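Local coordinates for protein putative hydrolase (Agrobacterium vitis, PDB 3LLC) that probably hydrolyses thioester and ester bonds, as an alpha/beta hydrolase related to acyl-protein thioesterases that remove fatty acids from proteins, at residues V209-V220 with V238-L249; M199-V209 with K227-V237. All blocks are in the same frame, centred on the assembly; numbering follows the deposited sequence. Where two conformers were deposited one is given.

In the fold
Contact 1 (209-220 with 238-249) and contact 2 (199-209 with 227-237) serve the same beta-alpha-beta unit, strand 209-214, helix 222-230 and strand 237-242, at one border of the main sheet. Both are partly buried. Contact 1 is parallel strand pairing that runs into polar loops, where a histidine meets a carboxylate in a probable active site. Contact 2, at the other end of these strands, ties the loop entering strand 209-214 to the end of the helix through selenomethionine, aliphatic and imidazole packing with few direct hydrogen bonds. They share V209, and I211 CD1 of contact 1 packs on L228, V229 and L232 of contact 2.

Contact 1: residues V209-V220 with V238-L249; sequences VHILQGMADPDV and VLTLVRDGDHRL
V238 N bonds V209 O and I211 N bonds V238 O, the first of six alternating main-chain bonds between parallel strands 209-214 and 238-242. G214 suits its place because a CB there would collide with G245 O, which accepts from A216 N.

On the face carrying H210 and T240, the imidazole meets the hydroxyl at its edge, NE2 to OG1 2.7 Å. V238 CG1 covers one ring face, a CH-pi contact 4.1 Å from the centroid. On the other face, which packs against helix 222-230 (I211 on V229, L239 on L226), beta-branched I211 suits a strand, and L239 supplies the methyl CD1 that reaches I211 CG2 at 3.6 Å.

Beyond the strands the bonding turns polar. H247 swings CG opposite its backbone N (chi1 -172°), carrying the ring to D217. Its ND1 gives D217 OD2 a nearly straight bond of 2.8 Å. OD2 lies in the ring plane, whereas ND1 approaches from the syn side, somewhat out of the carboxylate plane. D219 N closes an Asx turn on D217 OD1, and V220 N, from above the carboxylate plane, adds a second bond. Water 1 bridges D217 OD2, G214 N and D246 O. D219 CB lies over one H247 face, while its OD2 bonds Y178.

With H247 NE2 bonded to S114 OG, the arrangement is consistent with the Ser-His-Asp triad of alpha/beta hydrolases, acid and base standing on loops after neighbouring parallel strands.

Contact 2: residues M199-V209 with K227-V237; sequences MAGMIDTGCPV and KLVEHLPADDV
M199 turns CG away from its own carbonyl carbon (chi1 -60°), and H231 does likewise (chi1 -71°); the first swings selenium onto helix 222-230 while the second lays the imidazole beneath M199 CB. That methylene sits over the centre of the ring, a CH-pi contact of 4.0 Å to the centroid. Farther along, M199 SE touches L228 CA at 3.6 Å and CE reaches the aliphatic part of K227, whose ammonium group pairs with D152. The methionine side chain, here selenomethionine, is long and unbranched enough to lay CB on the ring and still reach L228 and K227.

H231 is held at its rim. ND1 donates to K227 O over 3.0 Å, in the ring plane but from above the carbonyl plane; NE2 meets water 2, and G201 O lies at the edge near CD2. The H231 carbonyl, directed roughly at a right angle to its side chain, takes I203 N at 2.8 Å (165°), joining the loop to the end of the helix. M202 curls over the chain at 230-232, its SE 3.6 Å from E230 O and its CE 3.3 Å from L232 O.

Aliphatic side chains continue the contact. I203 CD1 meets L228 CD1, the two side chains crossing at about a right angle, and L232 CD2 touches both I203 CG2 and T205 CG2. P233 rests its CD on I203 O at 3.4 Å. Nearer the sheet, V209 N bonds D236 O over 3.0 Å, beginning the parallel pairing of V209 with V237, and the P208 ring lies alongside the D236 carboxylate. Water 3 links C207 O to D235 O.

Chemically, then, the loop is held by apolar packing, with two direct backbone hydrogen bonds, I203 N to H231 O and V209 N to D236 O. Since ND1 donates to K227 O, satisfying that carbonyl, the ring's rotation is fixed with one face packed on M199 CB.

Contact 1: residues V209-V220 with V238-L249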
loop_
_atom_site.group_PDB
_atom_site.type_symbol
_atom_site.label_atom_id
_atom_site.label_comp_id
_atom_site.label_asym_id
_atom_site.label_seq_id
_atom_site.Cartn_x
_atom_site.Cartn_y
_atom_site.Cartn_z
ATOM N N VAL A 209 -0.477 14.396 4.621
ATOM C CA VAL A 209 0.220 13.113 4.630
ATOM C C VAL A 209 0.866 12.953 6.021
ATOM O O VAL A 209 1.518 13.886 6.498
ATOM C CB VAL A 209 1.307 13.056 3.539
ATOM C CG1 VAL A 209 2.027 11.684 3.548
ATOM C CG2 VAL A 209 0.722 13.276 2.107
ATOM N N HIS A 210 0.675 11.790 6.660
ATOM C CA HIS A 210 1.346 11.450 7.910
ATOM C C HIS A 210 2.037 10.122 7.690
ATOM O O HIS A 210 1.360 9.107 7.421
ATOM C CB HIS A 210 0.339 11.305 9.038
ATOM C CG HIS A 210 0.951 11.245 10.416
ATOM N ND1 HIS A 210 0.229 11.528 11.557
ATOM C CD2 HIS A 210 2.207 10.950 10.833
ATOM C CE1 HIS A 210 1.012 11.393 12.618
ATOM N NE2 HIS A 210 2.220 11.053 12.206
ATOM N N ILE A 211 3.360 10.127 7.835
ATOM C CA ILE A 211 4.197 8.894 7.745
ATOM C C ILE A 211 4.607 8.449 9.175
ATOM O O ILE A 211 5.001 9.285 10.000
ATOM C CB ILE A 211 5.482 9.141 6.931
ATOM C CG1 ILE A 211 5.173 9.661 5.509
ATOM C CG2 ILE A 211 6.386 7.838 6.851
ATOM C CD1 ILE A 211 6.319 10.539 4.891
ATOM N N LEU A 212 4.483 7.135 9.444
ATOM C CA LEU A 212 4.921 6.499 10.702
ATOM C C LEU A 212 6.034 5.509 10.296
ATOM O O LEU A 212 5.838 4.686 9.382
ATOM C CB LEU A 212 3.775 5.751 11.369
ATOM C CG LEU A 212 2.624 6.595 11.963
ATOM C CD1 LEU A 212 1.294 5.838 11.957
ATOM C CD2 LEU A 212 2.947 6.991 13.396
ATOM N N GLN A 213 7.199 5.611 10.953
ATOM C CA GLN A 213 8.397 4.867 10.542
ATOM C C GLN A 213 9.265 4.514 11.758
ATOM O O GLN A 213 9.610 5.371 12.617
ATOM C CB GLN A 213 9.200 5.716 9.538
ATOM C CG GLN A 213 10.565 5.171 9.156
ATOM C CD GLN A 213 10.487 3.972 8.214
ATOM O OE1 GLN A 213 9.783 3.993 7.185
ATOM N NE2 GLN A 213 11.244 2.925 8.551
ATOM N N GLY A 214 9.643 3.239 11.835
ATOM C CA GLY A 214 10.541 2.788 12.884
ATOM C C GLY A 214 12.008 3.000 12.535
ATOM O O GLY A 214 12.401 2.871 11.362
HETATM N N MSE A 215 12.827 3.306 13.536
HETATM C CA MSE A 215 14.267 3.486 13.309
HETATM C C MSE A 215 15.061 2.164 13.533
HETATM O O MSE A 215 16.265 2.140 13.388
HETATM C CB MSE A 215 14.827 4.640 14.149
HETATM C CG MSE A 215 14.084 5.994 13.929
HETATM SE SE MSE A 215 14.774 7.412 14.974
HETATM C CE MSE A 215 16.397 7.796 14.023
ATOM N N ALA A 216 14.376 1.112 13.960
ATOM C CA ALA A 216 14.979 -0.237 14.039
ATOM C C ALA A 216 14.390 -1.176 12.961
ATOM O O ALA A 216 14.250 -2.390 13.156
ATOM C CB ALA A 216 14.784 -0.819 15.461
ATOM N N ASP A 217 14.016 -0.603 11.831
ATOM C CA ASP A 217 13.403 -1.323 10.691
ATOM C C ASP A 217 14.537 -1.855 9.796
ATOM O O ASP A 217 15.288 -1.061 9.210
ATOM C CB ASP A 217 12.475 -0.328 9.945
ATOM C CG ASP A 217 11.698 -0.967 8.806
ATOM O OD1 ASP A 217 12.201 -1.964 8.214
ATOM O OD2 ASP A 217 10.610 -0.450 8.439
ATOM N N PRO A 218 14.744 -3.210 9.751
ATOM C CA PRO A 218 15.816 -3.759 8.937
ATOM C C PRO A 218 15.483 -3.923 7.438
ATOM O O PRO A 218 16.373 -4.287 6.687
ATOM C CB PRO A 218 16.074 -5.150 9.584
ATOM C CG PRO A 218 14.687 -5.567 9.986
ATOM C CD PRO A 218 13.924 -4.282 10.343
ATOM N N ASP A 219 14.250 -3.632 7.021
ATOM C CA ASP A 219 13.783 -3.830 5.642
ATOM C C ASP A 219 13.669 -2.509 4.868
ATOM O O ASP A 219 14.209 -2.393 3.777
ATOM C CB ASP A 219 12.418 -4.496 5.640
ATOM C CG ASP A 219 12.432 -5.868 6.337
ATOM O OD1 ASP A 219 13.475 -6.552 6.311
ATOM O OD2 ASP A 219 11.419 -6.219 6.953
ATOM N N VAL A 220 12.972 -1.534 5.453
ATOM C CA VAL A 220 12.930 -0.153 4.928
ATOM C C VAL A 220 13.692 0.785 5.911
ATOM O O VAL A 220 13.182 1.078 6.971
ATOM C CB VAL A 220 11.463 0.323 4.738
ATOM C CG1 VAL A 220 11.418 1.807 4.271
ATOM C CG2 VAL A 220 10.729 -0.571 3.718
ATOM N N VAL A 238 3.707 15.346 7.860
ATOM C CA VAL A 238 4.233 15.066 9.200
ATOM C C VAL A 238 4.911 13.698 9.140
ATOM O O VAL A 238 4.385 12.758 8.508
ATOM C CB VAL A 238 3.140 15.081 10.251
ATOM C CG1 VAL A 238 3.669 14.625 11.629
ATOM C CG2 VAL A 238 2.528 16.515 10.394
ATOM N N LEU A 239 6.096 13.598 9.758
ATOM C CA LEU A 239 6.831 12.295 9.832
ATOM C C LEU A 239 7.067 11.961 11.332
ATOM O O LEU A 239 7.675 12.742 12.047
ATOM C CB LEU A 239 8.159 12.382 9.060
ATOM C CG LEU A 239 9.189 11.231 9.315
ATOM C CD1 LEU A 239 8.595 9.850 8.936
ATOM C CD2 LEU A 239 10.513 11.497 8.665
ATOM N N THR A 240 6.538 10.823 11.792
ATOM C CA THR A 240 6.703 10.384 13.150
ATOM C C THR A 240 7.722 9.222 13.095
ATOM O O THR A 240 7.410 8.148 12.540
ATOM C CB THR A 240 5.381 9.916 13.765
ATOM O OG1 THR A 240 4.420 11.004 13.794
ATOM C CG2 THR A 240 5.614 9.400 15.276
ATOM N N LEU A 241 8.889 9.444 13.703
ATOM C CA LEU A 241 9.974 8.451 13.798
ATOM C C LEU A 241 9.948 7.824 15.214
ATOM O O LEU A 241 9.972 8.517 16.233
ATOM C CB LEU A 241 11.329 9.094 13.537
ATOM C CG LEU A 241 11.665 9.457 12.078
ATOM C CD1 LEU A 241 12.847 10.490 11.994
ATOM C CD2 LEU A 241 11.932 8.209 11.171
ATOM N N VAL A 242 9.847 6.501 15.253
ATOM C CA VAL A 242 9.725 5.766 16.503
ATOM C C VAL A 242 11.080 5.008 16.681
ATOM O O VAL A 242 11.349 4.074 15.909
ATOM C CB VAL A 242 8.539 4.795 16.421
ATOM C CG1 VAL A 242 8.396 4.009 17.759
ATOM C CG2 VAL A 242 7.213 5.544 16.079
ATOM N N ARG A 243 11.872 5.393 17.666
ATOM C CA ARG A 243 13.266 4.942 17.794
ATOM C C ARG A 243 13.386 3.391 17.774
ATOM O O ARG A 243 14.238 2.863 17.058
ATOM C CB ARG A 243 13.920 5.465 19.034
ATOM C CG ARG A 243 15.333 4.949 19.332
ATOM C CD ARG A 243 16.306 5.239 18.252
ATOM N NE ARG A 243 17.628 4.665 18.562
ATOM C CZ ARG A 243 18.055 3.462 18.155
ATOM N NH1 ARG A 243 17.273 2.643 17.402
ATOM N NH2 ARG A 243 19.270 3.071 18.509
ATOM N N ASP A 244 12.548 2.710 18.553
ATOM C CA ASP A 244 12.624 1.234 18.690
ATOM C C ASP A 244 11.628 0.459 17.826
ATOM O O ASP A 244 11.489 -0.761 17.970
ATOM C CB ASP A 244 12.547 0.793 20.166
ATOM C CG ASP A 244 11.200 1.111 20.852
ATOM O OD1 ASP A 244 10.244 1.506 20.171
ATOM O OD2 ASP A 244 11.132 1.003 22.102
ATOM N N GLY A 245 10.950 1.122 16.904
ATOM C CA GLY A 245 10.001 0.464 16.030
ATOM C C GLY A 245 10.639 -0.383 14.928
ATOM O O GLY A 245 11.682 -0.008 14.383
ATOM N N ASP A 246 10.036 -1.548 14.624
ATOM C CA ASP A 246 10.548 -2.431 13.579
ATOM C C ASP A 246 9.709 -2.309 12.339
ATOM O O ASP A 246 8.916 -1.361 12.235
ATOM C CB ASP A 246 10.698 -3.880 14.100
ATOM C CG ASP A 246 9.375 -4.548 14.416
ATOM O OD1 ASP A 246 8.306 -4.127 13.973
ATOM O OD2 ASP A 246 9.410 -5.558 15.117
ATOM N N HIS A 247 9.872 -3.212 11.364
ATOM C CA HIS A 247 9.148 -3.051 10.097
ATOM C C HIS A 247 7.618 -3.244 10.244
ATOM O O HIS A 247 6.853 -2.642 9.517
ATOM C CB HIS A 247 9.672 -3.983 8.979
ATOM C CG HIS A 247 9.075 -3.681 7.637
ATOM N ND1 HIS A 247 9.161 -2.433 7.064
ATOM C CD2 HIS A 247 8.342 -4.444 6.783
ATOM C CE1 HIS A 247 8.512 -2.440 5.901
ATOM N NE2 HIS A 247 8.027 -3.655 5.698
ATOM N N ARG A 248 7.192 -4.092 11.163
ATOM C CA ARG A 248 5.755 -4.423 11.271
ATOM C C ARG A 248 4.918 -3.344 11.992
ATOM O O ARG A 248 3.714 -3.193 11.689
ATOM C CB ARG A 248 5.584 -5.771 11.998
ATOM C CG ARG A 248 5.963 -6.996 11.130
ATOM C CD ARG A 248 5.973 -8.306 11.972
ATOM N N LEU A 249 5.557 -2.603 12.923
ATOM C CA LEU A 249 4.887 -1.530 13.684
ATOM C C LEU A 249 3.487 -1.967 14.129
ATOM O O LEU A 249 2.488 -1.321 13.794
ATOM C CB LEU A 249 4.791 -0.244 12.834
ATOM C CG LEU A 249 6.067 0.541 12.571
ATOM C CD1 LEU A 249 5.782 1.841 11.759
ATOM C CD2 LEU A 249 6.864 0.877 13.848
HETATM O O HOH W 1 9.061 0.829 10.453
#

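Contact 2: residues M199-V209 with K227-V237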
loop_
_atom_site.group_PDB
_atom_site.type_symbol
_atom_site.label_atom_id
_atom_site.label_comp_id
_atom_site.label_asym_id
_atom_site.label_seq_id
_atom_site.Cartn_x
_atom_site.Cartn_y
_atom_site.Cartn_z
HETATM N N MSE A 199 9.892 8.845 -6.917
HETATM C CA MSE A 199 10.825 9.812 -6.331
HETATM C C MSE A 199 11.934 10.315 -7.272
HETATM O O MSE A 199 12.915 10.884 -6.808
HETATM C CB MSE A 199 11.411 9.270 -5.003
HETATM C CG MSE A 199 10.335 8.989 -3.943
HETATM SE SE MSE A 199 11.107 8.575 -2.166
HETATM C CE MSE A 199 12.004 6.928 -2.741
ATOM N N ALA A 200 11.792 10.125 -8.582
ATOM C CA ALA A 200 12.718 10.751 -9.525
ATOM C C ALA A 200 12.365 12.256 -9.706
ATOM O O ALA A 200 13.153 13.015 -10.245
ATOM C CB ALA A 200 12.776 10.022 -10.908
ATOM N N GLY A 201 11.181 12.664 -9.242
ATOM C CA GLY A 201 10.822 14.101 -9.165
ATOM C C GLY A 201 9.919 14.392 -7.976
ATOM O O GLY A 201 9.837 13.592 -7.075
HETATM N N MSE A 202 9.282 15.572 -7.961
HETATM C CA MSE A 202 8.395 15.975 -6.849
HETATM C C MSE A 202 7.004 15.372 -6.995
HETATM O O MSE A 202 6.487 15.242 -8.103
HETATM C CB MSE A 202 8.313 17.523 -6.774
HETATM C CG MSE A 202 9.655 18.213 -6.621
HETATM SE SE MSE A 202 10.490 17.677 -4.903
HETATM C CE MSE A 202 9.036 18.311 -3.690
ATOM N N ILE A 203 6.414 14.934 -5.886
ATOM C CA ILE A 203 5.083 14.287 -5.859
ATOM C C ILE A 203 4.018 15.310 -5.355
ATOM O O ILE A 203 4.198 15.882 -4.283
ATOM C CB ILE A 203 5.095 13.091 -4.906
ATOM C CG1 ILE A 203 6.132 12.047 -5.366
ATOM C CG2 ILE A 203 3.677 12.476 -4.750
ATOM C CD1 ILE A 203 6.452 10.949 -4.288
ATOM N N ASP A 204 2.966 15.559 -6.150
ATOM C CA ASP A 204 1.846 16.464 -5.822
ATOM C C ASP A 204 0.691 15.650 -5.197
ATOM O O ASP A 204 -0.004 14.929 -5.920
ATOM C CB ASP A 204 1.389 17.108 -7.154
ATOM C CG ASP A 204 0.212 18.081 -7.016
ATOM O OD1 ASP A 204 -0.204 18.430 -5.893
ATOM O OD2 ASP A 204 -0.292 18.512 -8.082
ATOM N N THR A 205 0.440 15.750 -3.892
ATOM C CA THR A 205 -0.672 14.961 -3.279
ATOM C C THR A 205 -2.028 15.681 -3.184
ATOM O O THR A 205 -3.087 15.035 -3.248
ATOM C CB THR A 205 -0.323 14.526 -1.849
ATOM O OG1 THR A 205 -0.045 15.703 -1.099
ATOM C CG2 THR A 205 0.896 13.563 -1.864
ATOM N N GLY A 206 -1.985 16.977 -2.932
ATOM C CA GLY A 206 -3.183 17.780 -2.660
ATOM C C GLY A 206 -3.914 17.499 -1.338
ATOM O O GLY A 206 -5.055 17.911 -1.184
ATOM N N CYS A 207 -3.279 16.787 -0.392
ATOM C CA CYS A 207 -3.927 16.467 0.879
ATOM C C CYS A 207 -2.870 16.275 1.984
ATOM O O CYS A 207 -1.695 16.065 1.664
ATOM C CB CYS A 207 -4.698 15.142 0.733
ATOM S SG CYS A 207 -3.687 13.681 0.385
ATOM N N PRO A 208 -3.303 16.262 3.250
ATOM C CA PRO A 208 -2.312 15.943 4.330
ATOM C C PRO A 208 -1.757 14.533 4.239
ATOM O O PRO A 208 -2.467 13.601 3.837
ATOM C CB PRO A 208 -3.095 16.155 5.626
ATOM C CG PRO A 208 -4.370 16.875 5.234
ATOM C CD PRO A 208 -4.633 16.590 3.792
ATOM N N VAL A 209 -0.477 14.396 4.621
ATOM C CA VAL A 209 0.220 13.113 4.630
ATOM C C VAL A 209 0.866 12.953 6.021
ATOM O O VAL A 209 1.518 13.886 6.498
ATOM C CB VAL A 209 1.307 13.056 3.539
ATOM C CG1 VAL A 209 2.027 11.684 3.548
ATOM C CG2 VAL A 209 0.722 13.276 2.107
ATOM N N LYS A 227 13.937 10.607 2.847
ATOM C CA LYS A 227 14.002 10.817 1.385
ATOM C C LYS A 227 12.591 11.105 0.793
ATOM O O LYS A 227 12.410 12.057 0.004
ATOM C CB LYS A 227 14.613 9.592 0.682
ATOM C CG LYS A 227 14.793 9.774 -0.835
ATOM C CD LYS A 227 15.432 8.505 -1.509
ATOM C CE LYS A 227 15.636 8.682 -3.009
ATOM N NZ LYS A 227 16.451 7.577 -3.586
ATOM N N LEU A 228 11.595 10.328 1.195
ATOM C CA LEU A 228 10.208 10.581 0.736
ATOM C C LEU A 228 9.714 11.998 1.114
ATOM O O LEU A 228 9.104 12.688 0.287
ATOM C CB LEU A 228 9.247 9.512 1.272
ATOM C CG LEU A 228 7.746 9.701 0.986
ATOM C CD1 LEU A 228 7.496 9.840 -0.546
ATOM C CD2 LEU A 228 6.873 8.564 1.629
ATOM N N VAL A 229 10.019 12.455 2.333
ATOM C CA VAL A 229 9.617 13.799 2.746
ATOM C C VAL A 229 10.244 14.877 1.819
ATOM O O VAL A 229 9.584 15.853 1.475
ATOM C CB VAL A 229 9.937 14.086 4.251
ATOM C CG1 VAL A 229 9.807 15.633 4.614
ATOM C CG2 VAL A 229 9.061 13.186 5.168
ATOM N N GLU A 230 11.489 14.671 1.377
ATOM C CA GLU A 230 12.155 15.593 0.429
ATOM C C GLU A 230 11.463 15.639 -0.945
ATOM O O GLU A 230 11.693 16.564 -1.691
ATOM C CB GLU A 230 13.637 15.214 0.226
ATOM C CG GLU A 230 14.439 15.321 1.536
ATOM C CD GLU A 230 15.864 14.733 1.508
ATOM O OE1 GLU A 230 16.281 14.118 0.496
ATOM O OE2 GLU A 230 16.560 14.885 2.551
ATOM N N HIS A 231 10.637 14.647 -1.265
ATOM C CA HIS A 231 9.910 14.581 -2.547
ATOM C C HIS A 231 8.399 14.930 -2.412
ATOM O O HIS A 231 7.640 14.805 -3.373
ATOM C CB HIS A 231 10.128 13.222 -3.206
ATOM C CG HIS A 231 11.519 13.046 -3.730
ATOM N ND1 HIS A 231 12.554 12.580 -2.937
ATOM C CD2 HIS A 231 12.078 13.390 -4.917
ATOM C CE1 HIS A 231 13.682 12.606 -3.640
ATOM N NE2 HIS A 231 13.428 13.127 -4.829
ATOM N N LEU A 232 7.979 15.334 -1.214
ATOM C CA LEU A 232 6.562 15.672 -0.952
ATOM C C LEU A 232 6.390 17.178 -0.824
ATOM O O LEU A 232 7.365 17.924 -0.820
ATOM C CB LEU A 232 6.036 14.927 0.289
ATOM C CG LEU A 232 5.758 13.433 0.167
ATOM C CD1 LEU A 232 5.500 12.811 1.547
ATOM C CD2 LEU A 232 4.586 13.175 -0.804
ATOM N N PRO A 233 5.134 17.654 -0.837
ATOM C CA PRO A 233 4.938 19.096 -0.818
ATOM C C PRO A 233 5.529 19.766 0.434
ATOM O O PRO A 233 5.741 19.106 1.470
ATOM C CB PRO A 233 3.404 19.232 -0.830
ATOM C CG PRO A 233 2.933 18.035 -1.572
ATOM C CD PRO A 233 3.863 16.932 -1.072
ATOM N N ALA A 234 5.771 21.066 0.330
ATOM C CA ALA A 234 6.311 21.856 1.446
ATOM C C ALA A 234 5.304 22.154 2.609
ATOM O O ALA A 234 5.658 22.845 3.565
ATOM C CB ALA A 234 6.922 23.183 0.888
ATOM N N ASP A 235 4.065 21.673 2.491
ATOM C CA ASP A 235 3.016 21.911 3.484
ATOM C C ASP A 235 2.262 20.616 3.802
ATOM O O ASP A 235 2.195 19.676 2.970
ATOM C CB ASP A 235 2.017 22.947 2.960
ATOM C CG ASP A 235 1.239 22.439 1.758
ATOM O OD1 ASP A 235 1.819 22.368 0.653
ATOM O OD2 ASP A 235 0.055 22.089 1.926
ATOM N N ASP A 236 1.703 20.565 5.002
ATOM C CA ASP A 236 0.798 19.500 5.420
ATOM C C ASP A 236 1.397 18.105 5.372
ATOM O O ASP A 236 0.701 17.161 4.980
ATOM C CB ASP A 236 -0.451 19.540 4.512
ATOM C CG ASP A 236 -1.747 19.695 5.285
ATOM O OD1 ASP A 236 -1.783 19.362 6.504
ATOM O OD2 ASP A 236 -2.738 20.146 4.654
ATOM N N VAL A 237 2.675 17.971 5.739
ATOM C CA VAL A 237 3.339 16.634 5.811
ATOM C C VAL A 237 3.936 16.506 7.222
ATOM O O VAL A 237 4.585 17.441 7.714
ATOM C CB VAL A 237 4.433 16.486 4.720
ATOM C CG1 VAL A 237 5.207 15.187 4.893
ATOM C CG2 VAL A 237 3.804 16.535 3.315
HETATM O O HOH W 2 14.766 14.099 -7.375
HETATM O O HOH W 3 0.759 17.503 1.455
#